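Local coordinates for hydrophilic protein, virA protein (Chromobacterium violaceum, PDB 3BO6), which acts as a phosphothreonine lyase effector, probably removing phosphate from phosphothreonine in host proteins by elimination rather than hydrolysis, at residues H85-R90 and V130-T135; P94-A99 and S169-G174. All coordinates share one frame; numbering follows the deposited sequence. Where two conformers were deposited one is given.

Contacts 1 and 2 are neighbours, their centres about 10 Å apart, and their segments alternate along the chain: strand 82-86 runs through 85-90 into helix 93-104, which carries 94-99. The join is mainly between 85-90 and 169-174, where Gln89 N lies 2.9 Å from Met172 O and Ser87 O lies 3.1 Å from Gly174 N, both probable hydrogen bonds that tie the loop to the residues just after the strand. On the helix side, Phe134 CZ of contact 1 packs 3.7 Å from Phe97 N of contact 2. The sulfate is bound at the His85 end of contact 1; contact 2 is packing that does not reach it.

Contact 1: residues H85-R90 and V130-T135; sequences HISVQR and VGAQFT. With SO4 (sulfate ion), chain C.
The carbonyl oxygen of Ile86 receives two weak hydrogen bonds from consecutive amides, at 3.0 Å from Gln133 N and 3.4 Å from Phe134 N. Two residues thus face one, a classic beta bulge. The antiparallel pairing is firmer in the return bond, where Ile86 N lies 2.9 Å from Phe134 O. Beyond the bulge, side chains take over the pairing. Ser87 OG accepts the amide of Ala132 at 2.8 Å, a short polar link made close to the backbone, and Gly131, having no side chain, avoids colliding with that hydroxyl. Gln133 suits its place because an amide can copy a peptide group: its chain bends at chi2 (100°), letting OE1 accept Val88 N at 3.0 Å on an in-plane lone pair, nearly straight at 169°, while NE2 donates a hydrogen bond to Val88 O at 2.9 Å. With NE2 also bonded to Ala129 O, the rotation of the amide is fixed. A water then bridges Arg90 N and Val130 O.

The two faces of the sheet differ. Ile86 and Phe134 send apolar side chains to one, meeting CB to CB at 3.8 Å, with Leu100 and Leu162 of the covering helices on Ile86. On the other, His85 lies alongside Thr135, whose OG1 sits at the ring edge. The imidazole is held at ND1 by Asp180 and donates through NE2 to sulfate O4 at 2.7 Å. Lys83, Arg127, Arg192 and Arg199 also bind this ion, probably from the crystallisation liquor; their basic cluster is consistent with a site for the substrate's phosphate.

Contact 2: residues P94-A99 and S169-G174; sequences PQAFQA and SGLMPG
Gln95 meets Leu171 through its inner carbon, CB lying 4.2 Å from Leu171 CD1. Its chain bends at chi2 (97°) and carries the amide away from the loop, which suits a polar residue on an exposed helix position. At Ala96 the helix is slim enough for the leucine to come right up to its backbone: Leu171 CD1 is 3.7 Å from Ala96 N and 3.8 Å from Ala96 CB. One turn on from Gln95, Ala99 points its methyl at the loop and touches two residues there, Ser169 OG at 3.5 Å and Leu171 CD2 at 4.0 Å. The branches of Leu171 therefore divide the work, CD1 resting on Ala96 while CD2 reaches on to Ala99, and the small alanines give the forked side chain a close seat. Leu166 of helix 149-168 packs against both Ala96 and Leu171, making a three-part apolar cluster.

Gly170, with a positive phi of 79°, closes helix 149-168 in a Schellman motif, and the chain then runs on past helix 93-104. Ser169, just past the helix, has its hydroxyl bonded back to Arg165 O in the helix's last turn, and presents Ala99 with little more than bulk. Polar bonds nearby, such as Met172 N to Gln92 OE1 and Leu171 O to Tyr188 OH, tie the loop to its surroundings. No hydrogen bond joins the two segments. Their cohesion is van der Waals and hydrophobic, without direction of its own, so the fit depends on shape.

Contact 1: residues H85-R90 and V130-T135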
loop_
_atom_site.group_PDB
_atom_site.type_symbol
_atom_site.label_atom_id
_atom_site.label_comp_id
_atom_site.label_asym_id
_atom_site.label_seq_id
_atom_site.Cartn_x
_atom_site.Cartn_y
_atom_site.Cartn_z
ATOM N N HIS A 85 1.741 -3.508 -2.873
ATOM C CA HIS A 85 1.542 -3.152 -4.266
ATOM C C HIS A 85 0.128 -3.543 -4.636
ATOM O O HIS A 85 -0.477 -4.425 -4.003
ATOM C CB HIS A 85 2.532 -3.910 -5.141
ATOM C CG HIS A 85 3.957 -3.562 -4.870
ATOM N ND1 HIS A 85 4.845 -4.453 -4.314
ATOM C CD2 HIS A 85 4.653 -2.419 -5.091
ATOM C CE1 HIS A 85 6.031 -3.874 -4.197
ATOM N NE2 HIS A 85 5.940 -2.644 -4.670
ATOM N N ILE A 86 -0.397 -2.883 -5.664
ATOM C CA ILE A 86 -1.680 -3.236 -6.261
ATOM C C ILE A 86 -1.446 -3.515 -7.740
ATOM O O ILE A 86 -0.845 -2.688 -8.441
ATOM C CB ILE A 86 -2.720 -2.110 -6.121
ATOM C CG1 ILE A 86 -2.783 -1.613 -4.673
ATOM C CG2 ILE A 86 -4.104 -2.609 -6.586
ATOM C CD1 ILE A 86 -3.759 -0.446 -4.462
ATOM N N SER A 87 -1.880 -4.680 -8.212
ATOM C CA SER A 87 -1.655 -5.089 -9.603
ATOM C C SER A 87 -2.967 -5.197 -10.368
ATOM O O SER A 87 -3.844 -5.999 -10.009
ATOM C CB SER A 87 -0.938 -6.444 -9.660
ATOM O OG SER A 87 0.309 -6.378 -9.006
ATOM N N VAL A 88 -3.108 -4.374 -11.399
ATOM C CA VAL A 88 -4.225 -4.499 -12.329
ATOM C C VAL A 88 -3.705 -4.763 -13.740
ATOM O O VAL A 88 -2.489 -4.696 -14.002
ATOM C CB VAL A 88 -5.129 -3.247 -12.309
ATOM C CG1 VAL A 88 -5.706 -3.016 -10.913
ATOM C CG2 VAL A 88 -4.375 -2.013 -12.803
ATOM N N GLN A 89 -4.602 -5.106 -14.651
ATOM C CA GLN A 89 -4.193 -5.284 -16.040
ATOM C C GLN A 89 -3.547 -3.988 -16.558
ATOM O O GLN A 89 -4.052 -2.892 -16.308
ATOM C CB GLN A 89 -5.399 -5.693 -16.884
ATOM C CG GLN A 89 -5.040 -6.503 -18.127
ATOM C CD GLN A 89 -4.577 -5.615 -19.250
ATOM O OE1 GLN A 89 -5.082 -4.507 -19.416
ATOM N NE2 GLN A 89 -3.603 -6.087 -20.027
ATOM N N ARG A 90 -2.429 -4.129 -17.271
ATOM C CA ARG A 90 -1.619 -2.991 -17.712
ATOM C C ARG A 90 -2.409 -1.856 -18.365
ATOM O O ARG A 90 -2.147 -0.694 -18.103
ATOM C CB ARG A 90 -0.517 -3.477 -18.657
ATOM C CG ARG A 90 0.425 -2.380 -19.179
ATOM C CD ARG A 90 1.587 -2.963 -19.998
ATOM N NE ARG A 90 1.128 -3.767 -21.132
ATOM C CZ ARG A 90 1.880 -4.669 -21.756
ATOM N NH1 ARG A 90 3.133 -4.877 -21.362
ATOM N NH2 ARG A 90 1.388 -5.355 -22.779
ATOM N N VAL A 130 3.362 -4.139 -15.713
ATOM C CA VAL A 130 2.468 -5.278 -15.934
ATOM C C VAL A 130 1.679 -5.636 -14.676
ATOM O O VAL A 130 0.706 -6.398 -14.723
ATOM C CB VAL A 130 3.233 -6.507 -16.468
ATOM C CG1 VAL A 130 3.864 -6.174 -17.817
ATOM C CG2 VAL A 130 4.285 -6.997 -15.449
ATOM N N GLY A 131 2.122 -5.080 -13.560
ATOM C CA GLY A 131 1.423 -5.161 -12.286
ATOM C C GLY A 131 2.066 -4.131 -11.383
ATOM O O GLY A 131 2.812 -3.263 -11.850
ATOM N N ALA A 132 1.781 -4.222 -10.087
ATOM C CA ALA A 132 2.362 -3.343 -9.081
ATOM C C ALA A 132 2.399 -1.883 -9.527
ATOM O O ALA A 132 3.397 -1.184 -9.322
ATOM C CB ALA A 132 3.772 -3.815 -8.705
ATOM N N GLN A 133 1.303 -1.429 -10.135
ATOM C CA GLN A 133 1.227 -0.054 -10.620
ATOM C C GLN A 133 0.895 0.936 -9.510
ATOM O O GLN A 133 1.015 2.152 -9.698
ATOM C CB GLN A 133 0.230 0.071 -11.768
ATOM C CG GLN A 133 0.545 -0.864 -12.926
ATOM C CD GLN A 133 -0.293 -2.125 -12.926
ATOM O OE1 GLN A 133 -0.884 -2.502 -11.908
ATOM N NE2 GLN A 133 -0.343 -2.805 -14.066
ATOM N N PHE A 134 0.459 0.437 -8.356
ATOM C CA PHE A 134 0.307 1.282 -7.173
ATOM C C PHE A 134 1.205 0.745 -6.079
ATOM O O PHE A 134 1.278 -0.471 -5.880
ATOM C CB PHE A 134 -1.138 1.272 -6.637
ATOM C CG PHE A 134 -2.173 1.764 -7.624
ATOM C CD1 PHE A 134 -2.771 3.005 -7.464
ATOM C CD2 PHE A 134 -2.562 0.964 -8.683
ATOM C CE1 PHE A 134 -3.735 3.452 -8.381
ATOM C CE2 PHE A 134 -3.506 1.407 -9.597
ATOM C CZ PHE A 134 -4.091 2.637 -9.435
ATOM N N THR A 135 1.889 1.638 -5.375
ATOM C CA THR A 135 2.691 1.275 -4.212
ATOM C C THR A 135 2.187 2.068 -3.013
ATOM O O THR A 135 2.080 3.284 -3.082
ATOM C CB THR A 135 4.165 1.595 -4.474
ATOM O OG1 THR A 135 4.616 0.851 -5.618
ATOM C CG2 THR A 135 5.012 1.231 -3.255
HETATM S S SO4 C . 9.391 -1.938 -4.650
HETATM O O1 SO4 C . 9.015 -3.358 -4.495
HETATM O O2 SO4 C . 10.347 -1.562 -3.619
HETATM O O3 SO4 C . 9.996 -1.753 -5.956
HETATM O O4 SO4 C . 8.203 -1.094 -4.510
HETATM O O HOH W 1 -0.916 -6.645 -16.964
#

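Contact 2: residues P94-A99 and S169-G174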
loop_
_atom_site.group_PDB
_atom_site.type_symbol
_atom_site.label_atom_id
_atom_site.label_comp_id
_atom_site.label_asym_id
_atom_site.label_seq_id
_atom_site.Cartn_x
_atom_site.Cartn_y
_atom_site.Cartn_z
ATOM N N PRO A 94 -5.624 3.712 -15.617
ATOM C CA PRO A 94 -6.454 4.894 -15.365
ATOM C C PRO A 94 -7.812 4.543 -14.744
ATOM O O PRO A 94 -8.274 5.262 -13.859
ATOM C CB PRO A 94 -6.617 5.516 -16.767
ATOM C CG PRO A 94 -5.416 5.080 -17.489
ATOM C CD PRO A 94 -5.148 3.669 -17.007
ATOM N N GLN A 95 -8.445 3.460 -15.198
ATOM C CA GLN A 95 -9.707 3.014 -14.620
ATOM C C GLN A 95 -9.542 2.558 -13.167
ATOM O O GLN A 95 -10.411 2.797 -12.330
ATOM C CB GLN A 95 -10.313 1.865 -15.440
ATOM C CG GLN A 95 -10.678 2.215 -16.858
ATOM C CD GLN A 95 -9.599 1.820 -17.845
ATOM O OE1 GLN A 95 -8.452 2.245 -17.735
ATOM N NE2 GLN A 95 -9.968 0.996 -18.821
ATOM N N ALA A 96 -8.432 1.884 -12.860
ATOM C CA ALA A 96 -8.151 1.468 -11.488
ATOM C C ALA A 96 -7.955 2.683 -10.595
ATOM O O ALA A 96 -8.469 2.735 -9.478
ATOM C CB ALA A 96 -6.936 0.566 -11.435
ATOM N N PHE A 97 -7.224 3.669 -11.100
ATOM C CA PHE A 97 -7.042 4.905 -10.354
ATOM C C PHE A 97 -8.405 5.548 -10.031
ATOM O O PHE A 97 -8.656 5.985 -8.897
ATOM C CB PHE A 97 -6.144 5.876 -11.143
ATOM C CG PHE A 97 -5.767 7.112 -10.371
ATOM C CD1 PHE A 97 -4.545 7.184 -9.727
ATOM C CD2 PHE A 97 -6.632 8.203 -10.305
ATOM C CE1 PHE A 97 -4.190 8.313 -9.013
ATOM C CE2 PHE A 97 -6.282 9.350 -9.587
ATOM C CZ PHE A 97 -5.056 9.407 -8.952
ATOM N N GLN A 98 -9.298 5.625 -11.018
ATOM C CA GLN A 98 -10.632 6.193 -10.795
ATOM C C GLN A 98 -11.404 5.400 -9.746
ATOM O O GLN A 98 -12.131 5.959 -8.922
ATOM C CB GLN A 98 -11.437 6.229 -12.099
ATOM C CG GLN A 98 -12.849 6.768 -11.930
ATOM C CD GLN A 98 -12.886 8.280 -11.764
ATOM O OE1 GLN A 98 -11.862 8.957 -11.884
ATOM N NE2 GLN A 98 -14.074 8.816 -11.496
ATOM N N ALA A 99 -11.260 4.078 -9.777
ATOM C CA ALA A 99 -11.973 3.226 -8.821
ATOM C C ALA A 99 -11.441 3.375 -7.390
ATOM O O ALA A 99 -12.187 3.216 -6.435
ATOM C CB ALA A 99 -11.919 1.752 -9.250
ATOM N N SER A 169 -15.715 -2.694 -9.416
ATOM C CA SER A 169 -15.536 -1.679 -10.461
ATOM C C SER A 169 -15.088 -2.321 -11.777
ATOM O O SER A 169 -14.826 -1.633 -12.759
ATOM C CB SER A 169 -14.534 -0.601 -10.025
ATOM O OG SER A 169 -15.007 0.091 -8.868
ATOM N N GLY A 170 -14.997 -3.645 -11.791
ATOM C CA GLY A 170 -14.693 -4.351 -13.023
ATOM C C GLY A 170 -13.239 -4.381 -13.471
ATOM O O GLY A 170 -12.956 -4.548 -14.647
ATOM N N LEU A 171 -12.305 -4.225 -12.537
ATOM C CA LEU A 171 -10.894 -4.267 -12.899
ATOM C C LEU A 171 -10.404 -5.705 -12.959
ATOM O O LEU A 171 -10.765 -6.517 -12.119
ATOM C CB LEU A 171 -10.058 -3.504 -11.867
ATOM C CG LEU A 171 -9.881 -1.990 -12.018
ATOM C CD1 LEU A 171 -9.287 -1.643 -13.387
ATOM C CD2 LEU A 171 -11.185 -1.221 -11.767
ATOM N N MET A 172 -9.585 -6.014 -13.958
ATOM C CA MET A 172 -8.916 -7.311 -14.028
ATOM C C MET A 172 -7.598 -7.245 -13.269
ATOM O O MET A 172 -6.902 -6.228 -13.323
ATOM C CB MET A 172 -8.637 -7.684 -15.484
ATOM C CG MET A 172 -9.847 -8.213 -16.212
ATOM S SD MET A 172 -10.488 -9.662 -15.364
ATOM C CE MET A 172 -9.055 -10.736 -15.441
ATOM N N PRO A 173 -7.244 -8.325 -12.552
ATOM C CA PRO A 173 -5.930 -8.372 -11.897
ATOM C C PRO A 173 -4.799 -8.328 -12.918
ATOM O O PRO A 173 -4.983 -8.751 -14.069
ATOM C CB PRO A 173 -5.926 -9.739 -11.212
ATOM C CG PRO A 173 -7.402 -10.005 -10.922
ATOM C CD PRO A 173 -8.118 -9.439 -12.128
ATOM N N GLY A 174 -3.656 -7.798 -12.501
ATOM C CA GLY A 174 -2.460 -7.795 -13.321
ATOM C C GLY A 174 -1.519 -8.909 -12.920
ATOM O O GLY A 174 -1.915 -9.874 -12.260
#